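Local structure of branched-chain-amino-acid aminotransferase (6NST) at residues Arg42-Pro47 against Asp290-Lys295; Ile52-Ala57 against Ala300-Leu305; Asn91-Ala96 against Ile122-Trp127. The protein probably transfers amino groups between leucine, isoleucine or valine and 2-oxoglutarate, with pyridoxal 5'-phosphate as cofactor. The protein carries 1 engineered substitution. All blocks are in the same frame, centred on the assembly; numbering follows the deposited sequence.

Interaction 1. Residues Arg42-Pro47 against Asp290-Lys295; sequences RAYDTP and DLVSGK
Ser293 O is approached by carbon atoms of two consecutive residues, Thr46 and Pro47. Thr46 CA lies 3.2 Å from Ser293 O with an angle of 150° at the hydrogen, the geometry of a CA-H...O contact, and Pro47 CD closes on Ser293 O at 3.3 Å. The same Pro47 CD stands 3.5 Å from Gly294 O, so one proline methylene touches two successive carbonyl oxygens. This close backbone approach, with Thr46 CA and Gly294 CA 4.7 Å apart, is possible because Gly294 has no side chain. Gly294 is also the first residue to leave helical geometry after helix 279-292, with a positive phi of 77°.

The apolar half of the contact is a CH-pi interaction. Val292 CG2 sits 3.6 Å from the centroid of the Tyr44 ring and only 8° off its normal, hence squarely over one face, while Val292 CB comes to 3.6 Å from Tyr44 CE2. Tyr44 carries its CG beside the backbone N and anti to the carbonyl carbon, which sets one ring face against the valine's CG2, the two side chains crossing at a slant; its CB meets Val292 O at 3.2 Å. Beyond the contact, Tyr44 OH makes a weak hydrogen bond to Glu260. The hydroxyls of Thr46 and Ser293 bond to Gly49 O and Phe289 O, partners close by in their own parts of the chain.

Strand 36-46 thus meets the C-terminal end of a helix without any conventional hydrogen bond between them. Cohesion between the segments probably comes from dispersion over the tyrosine face and from weakly polarised C-H groups facing the carbonyls of Val292, Ser293 and Gly294, where the chain runs out of the helix.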
loop_
_atom_site.group_PDB
_atom_site.type_symbol
_atom_site.label_atom_id
_atom_site.label_comp_id
_atom_site.label_asym_id
_atom_site.label_seq_id
_atom_site.Cartn_x
_atom_site.Cartn_y
_atom_site.Cartn_z
ATOM N N ARG A 42 7.180 28.378 22.951
ATOM C CA ARG A 42 7.596 28.471 24.343
ATOM C C ARG A 42 8.316 29.788 24.595
ATOM O O ARG A 42 9.080 30.265 23.748
ATOM C CB ARG A 42 8.514 27.307 24.734
ATOM C CG ARG A 42 7.800 25.986 24.958
ATOM C CD ARG A 42 6.961 26.002 26.224
ATOM N NE ARG A 42 7.788 26.089 27.423
ATOM C CZ ARG A 42 8.393 25.049 27.989
ATOM N NH1 ARG A 42 9.124 25.221 29.082
ATOM N NH2 ARG A 42 8.271 23.839 27.461
ATOM N N ALA A 43 8.063 30.369 25.764
ATOM C CA ALA A 43 8.833 31.494 26.275
ATOM C C ALA A 43 9.547 31.039 27.538
ATOM O O ALA A 43 8.920 30.467 28.436
ATOM C CB ALA A 43 7.938 32.702 26.568
ATOM N N TYR A 44 10.854 31.275 27.597
ATOM C CA TYR A 44 11.677 30.839 28.712
ATOM C C TYR A 44 12.214 32.031 29.492
ATOM O O TYR A 44 12.324 33.148 28.979
ATOM C CB TYR A 44 12.847 29.974 28.231
ATOM C CG TYR A 44 12.438 28.600 27.773
ATOM C CD1 TYR A 44 12.368 27.543 28.669
ATOM C CD2 TYR A 44 12.124 28.356 26.444
ATOM C CE1 TYR A 44 11.995 26.283 28.254
ATOM C CE2 TYR A 44 11.752 27.096 26.021
ATOM C CZ TYR A 44 11.686 26.064 26.930
ATOM O OH TYR A 44 11.313 24.806 26.511
ATOM N N ASP A 45 12.550 31.768 30.752
ATOM C CA ASP A 45 13.181 32.755 31.620
ATOM C C ASP A 45 14.682 32.749 31.348
ATOM O O ASP A 45 15.381 31.797 31.712
ATOM C CB ASP A 45 12.878 32.439 33.081
ATOM C CG ASP A 45 13.460 33.460 34.036
ATOM O OD1 ASP A 45 13.786 34.582 33.596
ATOM O OD2 ASP A 45 13.598 33.134 35.231
ATOM N N THR A 46 15.177 33.800 30.706
ATOM C CA THR A 46 16.580 33.931 30.348
ATOM C C THR A 46 17.243 35.034 31.165
ATOM O O THR A 46 16.561 35.894 31.729
ATOM C CB THR A 46 16.733 34.244 28.855
ATOM O OG1 THR A 46 16.457 35.631 28.631
ATOM C CG2 THR A 46 15.774 33.398 28.033
ATOM N N PRO A 47 18.578 35.031 31.261
ATOM C CA PRO A 47 19.255 36.123 31.982
ATOM C C PRO A 47 18.923 37.503 31.444
ATOM O O PRO A 47 18.935 38.476 32.210
ATOM C CB PRO A 47 20.742 35.787 31.802
ATOM C CG PRO A 47 20.766 34.309 31.624
ATOM C CD PRO A 47 19.523 33.975 30.853
ATOM N N ASP A 290 20.183 24.642 27.966
ATOM C CA ASP A 290 21.059 25.806 28.043
ATOM C C ASP A 290 20.736 26.819 26.956
ATOM O O ASP A 290 20.840 28.031 27.181
ATOM C CB ASP A 290 22.523 25.375 27.936
ATOM C CG ASP A 290 22.997 24.609 29.153
ATOM O OD1 ASP A 290 22.272 24.595 30.171
ATOM O OD2 ASP A 290 24.097 24.018 29.087
ATOM N N LEU A 291 20.336 26.343 25.776
ATOM C CA LEU A 291 20.053 27.244 24.667
ATOM C C LEU A 291 18.759 28.017 24.896
ATOM O O LEU A 291 18.725 29.246 24.762
ATOM C CB LEU A 291 19.985 26.452 23.362
ATOM C CG LEU A 291 19.718 27.257 22.092
ATOM C CD1 LEU A 291 20.899 28.163 21.776
ATOM C CD2 LEU A 291 19.418 26.325 20.929
ATOM N N VAL A 292 17.680 27.313 25.248
ATOM C CA VAL A 292 16.382 27.974 25.353
ATOM C C VAL A 292 16.322 28.884 26.576
ATOM O O VAL A 292 15.621 29.902 26.561
ATOM C CB VAL A 292 15.246 26.931 25.367
ATOM C CG1 VAL A 292 15.294 26.079 24.108
ATOM C CG2 VAL A 292 15.317 26.058 26.612
ATOM N N SER A 293 17.050 28.551 27.640
ATOM C CA SER A 293 17.017 29.331 28.871
ATOM C C SER A 293 18.062 30.436 28.902
ATOM O O SER A 293 18.129 31.174 29.891
ATOM C CB SER A 293 17.209 28.417 30.087
ATOM O OG SER A 293 18.524 27.890 30.126
ATOM N N GLY A 294 18.877 30.569 27.859
ATOM C CA GLY A 294 19.862 31.628 27.803
ATOM C C GLY A 294 21.097 31.416 28.648
ATOM O O GLY A 294 21.899 32.348 28.781
ATOM N N LYS A 295 21.278 30.230 29.235
ATOM C CA LYS A 295 22.512 29.956 29.963
ATOM C C LYS A 295 23.722 29.965 29.041
ATOM O O LYS A 295 24.845 30.193 29.506
ATOM C CB LYS A 295 22.410 28.616 30.695
ATOM C CG LYS A 295 21.333 28.585 31.769
ATOM C CD LYS A 295 21.265 27.233 32.455
ATOM C CE LYS A 295 20.151 27.202 33.488
ATOM N NZ LYS A 295 20.072 25.887 34.180
#

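Interaction 2. Residues Ile52-Ala57 against Ala300-Leu305; sequences IFRLQA and AEWRTL
Arg54 lays its guanidinium flat on the indole of Trp302, the two planes 16° apart and their centres separated by 4.1 Å. The stack is also a cation-pi interaction, off-centre over the five-membered ring, and the aliphatic part of the arginine joins in: Arg54 CD lies over that ring, 4.0 Å from its centroid. A bend at chi3 (68°) folds the chain so that CD, NE and CZ follow the indole face. On the opposite face, near the rim, is the carboxylate oxygen Glu301 OE2. Arg54 NH1 is hydrogen-bonded to Asn223, which gives the guanidinium a second partner on helix 220-231.

The backbones are joined as an antiparallel pair. Ile52 N donates to Thr304 O at 2.8 Å and Thr304 N returns a bond to Ile52 O at 2.9 Å, making these two a hydrogen-bonded pair; Phe53 and Arg303 form the next, non-hydrogen-bonded one. Past it, Arg54 N reaches Trp302 O at 2.6 Å along a nearly straight line, 170° at the hydrogen. Phe53 runs beside Trp302, with CE1 4.1 Å from the tryptophan CB and Arg54 CG over the Phe53 ring.

Arg54 is the N-cap of helix 55-68, and two waters meet the helix's first amides. One accepts from Leu55 N at 2.7 Å, donates to Ile52 O and hydrogen-bonds Thr304 OG1; the other accepts from Gln56 N and donates to Glu301 O, 2.9 Å away.

Strand pairing, cation-pi stack and capping waters therefore couple this strand-to-helix turn to the 3-10 turn 300-302 and the strand 303-305 that follows it.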
loop_
_atom_site.group_PDB
_atom_site.type_symbol
_atom_site.label_atom_id
_atom_site.label_comp_id
_atom_site.label_asym_id
_atom_site.label_seq_id
_atom_site.Cartn_x
_atom_site.Cartn_y
_atom_site.Cartn_z
ATOM N N ILE A 52 11.178 34.476 23.849
ATOM C CA ILE A 52 10.542 33.450 23.032
ATOM C C ILE A 52 11.614 32.730 22.226
ATOM O O ILE A 52 12.462 33.367 21.591
ATOM C CB ILE A 52 9.479 34.071 22.111
ATOM C CG1 ILE A 52 8.349 34.691 22.937
ATOM C CG2 ILE A 52 8.933 33.033 21.150
ATOM C CD1 ILE A 52 7.315 35.414 22.103
ATOM N N PHE A 53 11.579 31.401 22.246
ATOM C CA PHE A 53 12.578 30.594 21.559
ATOM C C PHE A 53 12.161 30.385 20.109
ATOM O O PHE A 53 11.108 29.794 19.839
ATOM C CB PHE A 53 12.774 29.252 22.257
ATOM C CG PHE A 53 13.821 28.392 21.616
ATOM C CD1 PHE A 53 15.158 28.752 21.673
ATOM C CD2 PHE A 53 13.473 27.230 20.953
ATOM C CE1 PHE A 53 16.127 27.966 21.081
ATOM C CE2 PHE A 53 14.438 26.439 20.360
ATOM C CZ PHE A 53 15.766 26.808 20.423
ATOM N N ARG A 54 12.993 30.865 19.186
ATOM C CA ARG A 54 12.772 30.749 17.746
ATOM C C ARG A 54 11.373 31.235 17.364
ATOM O O ARG A 54 10.550 30.502 16.812
ATOM C CB ARG A 54 13.015 29.316 17.269
ATOM C CG ARG A 54 14.389 28.789 17.638
ATOM C CD ARG A 54 14.800 27.633 16.749
ATOM N NE ARG A 54 15.044 28.063 15.377
ATOM C CZ ARG A 54 15.517 27.274 14.417
ATOM N NH1 ARG A 54 15.802 26.006 14.677
ATOM N NH2 ARG A 54 15.709 27.754 13.197
ATOM N N LEU A 55 11.120 32.504 17.687
ATOM C CA LEU A 55 9.849 33.120 17.328
ATOM C C LEU A 55 9.647 33.125 15.817
ATOM O O LEU A 55 8.543 32.854 15.329
ATOM C CB LEU A 55 9.788 34.541 17.884
ATOM C CG LEU A 55 8.559 35.359 17.493
ATOM C CD1 LEU A 55 7.288 34.649 17.928
ATOM C CD2 LEU A 55 8.628 36.761 18.082
ATOM N N GLN A 56 10.708 33.414 15.062
ATOM C CA GLN A 56 10.586 33.529 13.611
ATOM C C GLN A 56 10.237 32.190 12.972
ATOM O O GLN A 56 9.394 32.130 12.067
ATOM C CB GLN A 56 11.884 34.088 13.024
ATOM C CG GLN A 56 11.911 34.184 11.503
ATOM C CD GLN A 56 11.027 35.293 10.956
ATOM O OE1 GLN A 56 10.411 36.047 11.711
ATOM N NE2 GLN A 56 10.964 35.398 9.633
ATOM N N ALA A 57 10.866 31.105 13.432
ATOM C CA ALA A 57 10.610 29.796 12.839
ATOM C C ALA A 57 9.175 29.347 13.084
ATOM O O ALA A 57 8.566 28.701 12.224
ATOM C CB ALA A 57 11.596 28.765 13.389
ATOM N N ALA A 300 21.820 34.029 19.481
ATOM C CA ALA A 300 21.042 35.112 20.077
ATOM C C ALA A 300 19.772 35.400 19.287
ATOM O O ALA A 300 18.769 35.835 19.866
ATOM C CB ALA A 300 21.893 36.376 20.190
ATOM N N GLU A 301 19.792 35.168 17.972
ATOM C CA GLU A 301 18.608 35.383 17.150
ATOM C C GLU A 301 17.497 34.385 17.447
ATOM O O GLU A 301 16.362 34.601 17.009
ATOM C CB GLU A 301 18.976 35.322 15.665
ATOM C CG GLU A 301 19.409 33.944 15.170
ATOM C CD GLU A 301 20.826 33.579 15.579
ATOM O OE1 GLU A 301 21.524 34.437 16.161
ATOM O OE2 GLU A 301 21.242 32.429 15.318
ATOM N N TRP A 302 17.788 33.309 18.174
ATOM C CA TRP A 302 16.781 32.322 18.534
ATOM C C TRP A 302 16.077 32.643 19.847
ATOM O O TRP A 302 15.163 31.911 20.237
ATOM C CB TRP A 302 17.416 30.926 18.609
ATOM C CG TRP A 302 17.771 30.358 17.264
ATOM C CD1 TRP A 302 17.543 30.932 16.045
ATOM C CD2 TRP A 302 18.412 29.103 17.002
ATOM N NE1 TRP A 302 18.003 30.114 15.042
ATOM C CE2 TRP A 302 18.541 28.984 15.602
ATOM C CE3 TRP A 302 18.890 28.069 17.813
ATOM C CZ2 TRP A 302 19.128 27.873 14.998
ATOM C CZ3 TRP A 302 19.473 26.967 17.210
ATOM C CH2 TRP A 302 19.587 26.879 15.817
ATOM N N ARG A 303 16.473 33.713 20.532
ATOM C CA ARG A 303 15.838 34.142 21.777
ATOM C C ARG A 303 15.386 35.588 21.602
ATOM O O ARG A 303 16.204 36.512 21.629
ATOM C CB ARG A 303 16.791 33.995 22.960
ATOM C CG ARG A 303 17.160 32.557 23.282
ATOM C CD ARG A 303 18.150 32.493 24.431
ATOM N NE ARG A 303 19.404 33.160 24.098
ATOM C CZ ARG A 303 20.424 32.566 23.488
ATOM N NH1 ARG A 303 20.339 31.288 23.147
ATOM N NH2 ARG A 303 21.529 33.250 23.220
ATOM N N THR A 304 14.081 35.781 21.423
ATOM C CA THR A 304 13.503 37.103 21.204
ATOM C C THR A 304 12.903 37.591 22.518
ATOM O O THR A 304 11.914 37.030 23.002
ATOM C CB THR A 304 12.452 37.059 20.097
ATOM O OG1 THR A 304 13.065 36.624 18.877
ATOM C CG2 THR A 304 11.839 38.435 19.884
ATOM N N LEU A 305 13.507 38.632 23.092
ATOM C CA LEU A 305 13.019 39.193 24.344
ATOM C C LEU A 305 11.571 39.645 24.205
ATOM O O LEU A 305 11.151 40.136 23.153
ATOM C CB LEU A 305 13.897 40.369 24.779
ATOM C CG LEU A 305 15.332 40.023 25.177
ATOM C CD1 LEU A 305 16.095 41.274 25.591
ATOM C CD2 LEU A 305 15.331 38.994 26.294
HETATM O O HOH W 1 13.190 33.855 18.786
HETATM O O HOH W 2 13.675 33.808 16.239
#

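Interaction 3. Residues Asn91-Ala96 against Ile122-Trp127; sequences NNLESA and IAAWSW
Leu93 directs its CB toward Ala124 and its neighbours on strand 118-126, and with CG anti to the carbonyl carbon (chi1 -62°) the fork beyond straddles successive strand residues. Branch CD1 lies 3.4 Å from Ala124 O and 3.7 Å from Ala124 CB, and it also stands 3.8 Å from Trp125 N. The other branch, CD2, comes down one residue further along, 3.8 Å from Ser126 N. Both methyls rest largely on peptide groups; CD1 alone has the alanine methyl as apolar partner.

Two CA-H...O contacts follow in the backbone. Ser126 CA faces Ser95 O at 3.5 Å and is well aligned, 164° at the hydrogen; Ala96 CA is nearer to Trp125 O, 3.2 Å, but bent, at 122°. Ala96 CB and Ala124 CB touch loosely at 4.3 Å. Trp127, poorly ordered, adds a marginal contact of its CB with Ser95 OG.

The leucine follows a Schellman motif in which Asn92, with positive phi, ends helix 77-89. Asn91 ties that end down, ND2 bonding to Ala87 O in the helix and OD1 to Val9 N at strand 9-12. Ala124 packs on Val88 of the helix, whereas Trp125 points its CB away from the loop and packs against Met109 of the second subunit. The contact thus lies where the loop from helix 77-89 enters strand 96-104, the neighbour of strand 118-126 in the antiparallel sheet.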
loop_
_atom_site.group_PDB
_atom_site.type_symbol
_atom_site.label_atom_id
_atom_site.label_comp_id
_atom_site.label_asym_id
_atom_site.label_seq_id
_atom_site.Cartn_x
_atom_site.Cartn_y
_atom_site.Cartn_z
ATOM N N ASN A 91 0.402 39.509 29.878
ATOM C CA ASN A 91 -0.015 38.632 30.962
ATOM C C ASN A 91 1.035 38.517 32.057
ATOM O O ASN A 91 0.806 37.806 33.041
ATOM C CB ASN A 91 -0.351 37.240 30.420
ATOM C CG ASN A 91 -1.601 37.237 29.569
ATOM O OD1 ASN A 91 -2.715 37.228 30.089
ATOM N ND2 ASN A 91 -1.424 37.243 28.252
ATOM N N ASN A 92 2.173 39.200 31.905
ATOM C CA ASN A 92 3.244 39.202 32.904
ATOM C C ASN A 92 3.734 37.786 33.198
ATOM O O ASN A 92 3.951 37.410 34.351
ATOM C CB ASN A 92 2.798 39.900 34.191
ATOM C CG ASN A 92 2.350 41.329 33.951
ATOM O OD1 ASN A 92 1.181 41.585 33.659
ATOM N ND2 ASN A 92 3.282 42.268 34.072
ATOM N N LEU A 93 3.916 36.995 32.144
ATOM C CA LEU A 93 4.323 35.604 32.279
ATOM C C LEU A 93 5.844 35.511 32.279
ATOM O O LEU A 93 6.502 35.995 31.352
ATOM C CB LEU A 93 3.730 34.761 31.150
ATOM C CG LEU A 93 2.203 34.712 31.123
ATOM C CD1 LEU A 93 1.704 34.105 29.825
ATOM C CD2 LEU A 93 1.677 33.930 32.317
ATOM N N GLU A 94 6.398 34.894 33.324
ATOM C CA GLU A 94 7.838 34.670 33.378
ATOM C C GLU A 94 8.262 33.601 32.380
ATOM O O GLU A 94 9.325 33.706 31.757
ATOM C CB GLU A 94 8.246 34.284 34.801
ATOM C CG GLU A 94 9.723 33.997 34.983
ATOM C CD GLU A 94 10.055 33.584 36.404
ATOM O OE1 GLU A 94 9.215 33.809 37.301
ATOM O OE2 GLU A 94 11.151 33.027 36.623
ATOM N N SER A 95 7.446 32.562 32.226
ATOM C CA SER A 95 7.620 31.557 31.189
ATOM C C SER A 95 6.234 31.094 30.773
ATOM O O SER A 95 5.299 31.103 31.578
ATOM C CB SER A 95 8.470 30.373 31.665
ATOM O OG SER A 95 7.742 29.534 32.544
ATOM N N ALA A 96 6.096 30.699 29.511
ATOM C CA ALA A 96 4.762 30.406 29.011
ATOM C C ALA A 96 4.827 29.482 27.808
ATOM O O ALA A 96 5.843 29.394 27.112
ATOM C CB ALA A 96 4.016 31.691 28.640
ATOM N N ILE A 122 -3.994 34.508 19.783
ATOM C CA ILE A 122 -2.717 34.123 20.372
ATOM C C ILE A 122 -2.851 34.154 21.888
ATOM O O ILE A 122 -2.833 35.228 22.503
ATOM C CB ILE A 122 -1.563 35.031 19.907
ATOM C CG1 ILE A 122 -1.493 35.056 18.378
ATOM C CG2 ILE A 122 -0.241 34.545 20.487
ATOM C CD1 ILE A 122 -0.435 35.967 17.825
ATOM N N ALA A 123 -2.968 32.978 22.498
ATOM C CA ALA A 123 -3.121 32.839 23.937
ATOM C C ALA A 123 -1.833 32.303 24.547
ATOM O O ALA A 123 -1.166 31.447 23.957
ATOM C CB ALA A 123 -4.287 31.907 24.276
ATOM N N ALA A 124 -1.492 32.809 25.733
ATOM C CA ALA A 124 -0.283 32.403 26.435
ATOM C C ALA A 124 -0.610 32.171 27.900
ATOM O O ALA A 124 -1.264 33.005 28.532
ATOM C CB ALA A 124 0.822 33.458 26.293
ATOM N N TRP A 125 -0.157 31.039 28.433
ATOM C CA TRP A 125 -0.377 30.696 29.829
ATOM C C TRP A 125 0.901 30.104 30.403
ATOM O O TRP A 125 1.753 29.588 29.674
ATOM C CB TRP A 125 -1.546 29.715 29.994
ATOM C CG TRP A 125 -1.414 28.471 29.169
ATOM C CD1 TRP A 125 -0.785 27.316 29.525
ATOM C CD2 TRP A 125 -1.928 28.258 27.847
ATOM N NE1 TRP A 125 -0.873 26.396 28.508
ATOM C CE2 TRP A 125 -1.571 26.950 27.467
ATOM C CE3 TRP A 125 -2.658 29.046 26.951
ATOM C CZ2 TRP A 125 -1.917 26.412 26.229
ATOM C CZ3 TRP A 125 -2.999 28.509 25.721
ATOM C CH2 TRP A 125 -2.627 27.205 25.372
ATOM N N SER A 126 1.025 30.189 31.726
ATOM C CA SER A 126 2.224 29.717 32.404
ATOM C C SER A 126 2.416 28.219 32.190
ATOM O O SER A 126 1.455 27.455 32.066
ATOM C CB SER A 126 2.145 30.030 33.900
ATOM O OG SER A 126 3.349 29.685 34.561
ATOM N N TRP A 127 3.678 27.805 32.140
ATOM C CA TRP A 127 4.029 26.411 31.898
ATOM C C TRP A 127 3.569 25.505 33.036
ATOM O O TRP A 127 4.319 25.240 33.975
ATOM C CB TRP A 127 5.538 26.276 31.696
ATOM C CG TRP A 127 5.981 24.872 31.438
ATOM C CD1 TRP A 127 6.683 24.064 32.284
ATOM C CD2 TRP A 127 5.741 24.104 30.254
ATOM N NE1 TRP A 127 6.901 22.840 31.698
ATOM C CE2 TRP A 127 6.332 22.840 30.452
ATOM C CE3 TRP A 127 5.087 24.363 29.047
ATOM C CZ2 TRP A 127 6.288 21.838 29.485
ATOM C CZ3 TRP A 127 5.044 23.368 28.089
ATOM C CH2 TRP A 127 5.639 22.121 28.314
#

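Overall arrangement
From the N terminus, strand 36-46 supplies 42-47, and strand 51-53 and the start of helix 55-68 supply 52-57; both wait some 240 residues for their partners, 290-295 and 300-305. Because the partners return in the same order, interactions 1 and 2 cross along the chain. Interaction 3 closes a much shorter loop, 25 residues between 91-96 and 122-127, nested inside both. All three reach one antiparallel sheet. Interactions 1 and 2 touch through Arg42 and Phe53, and 1 and 3 through Ala43 and Ala96, whereas the nearest atoms of 2 and 3 are about 7 Å apart. Together they bring helix 279-292 and the C-terminal strand 303-305 back to the sheet built by the chain's N-terminal part.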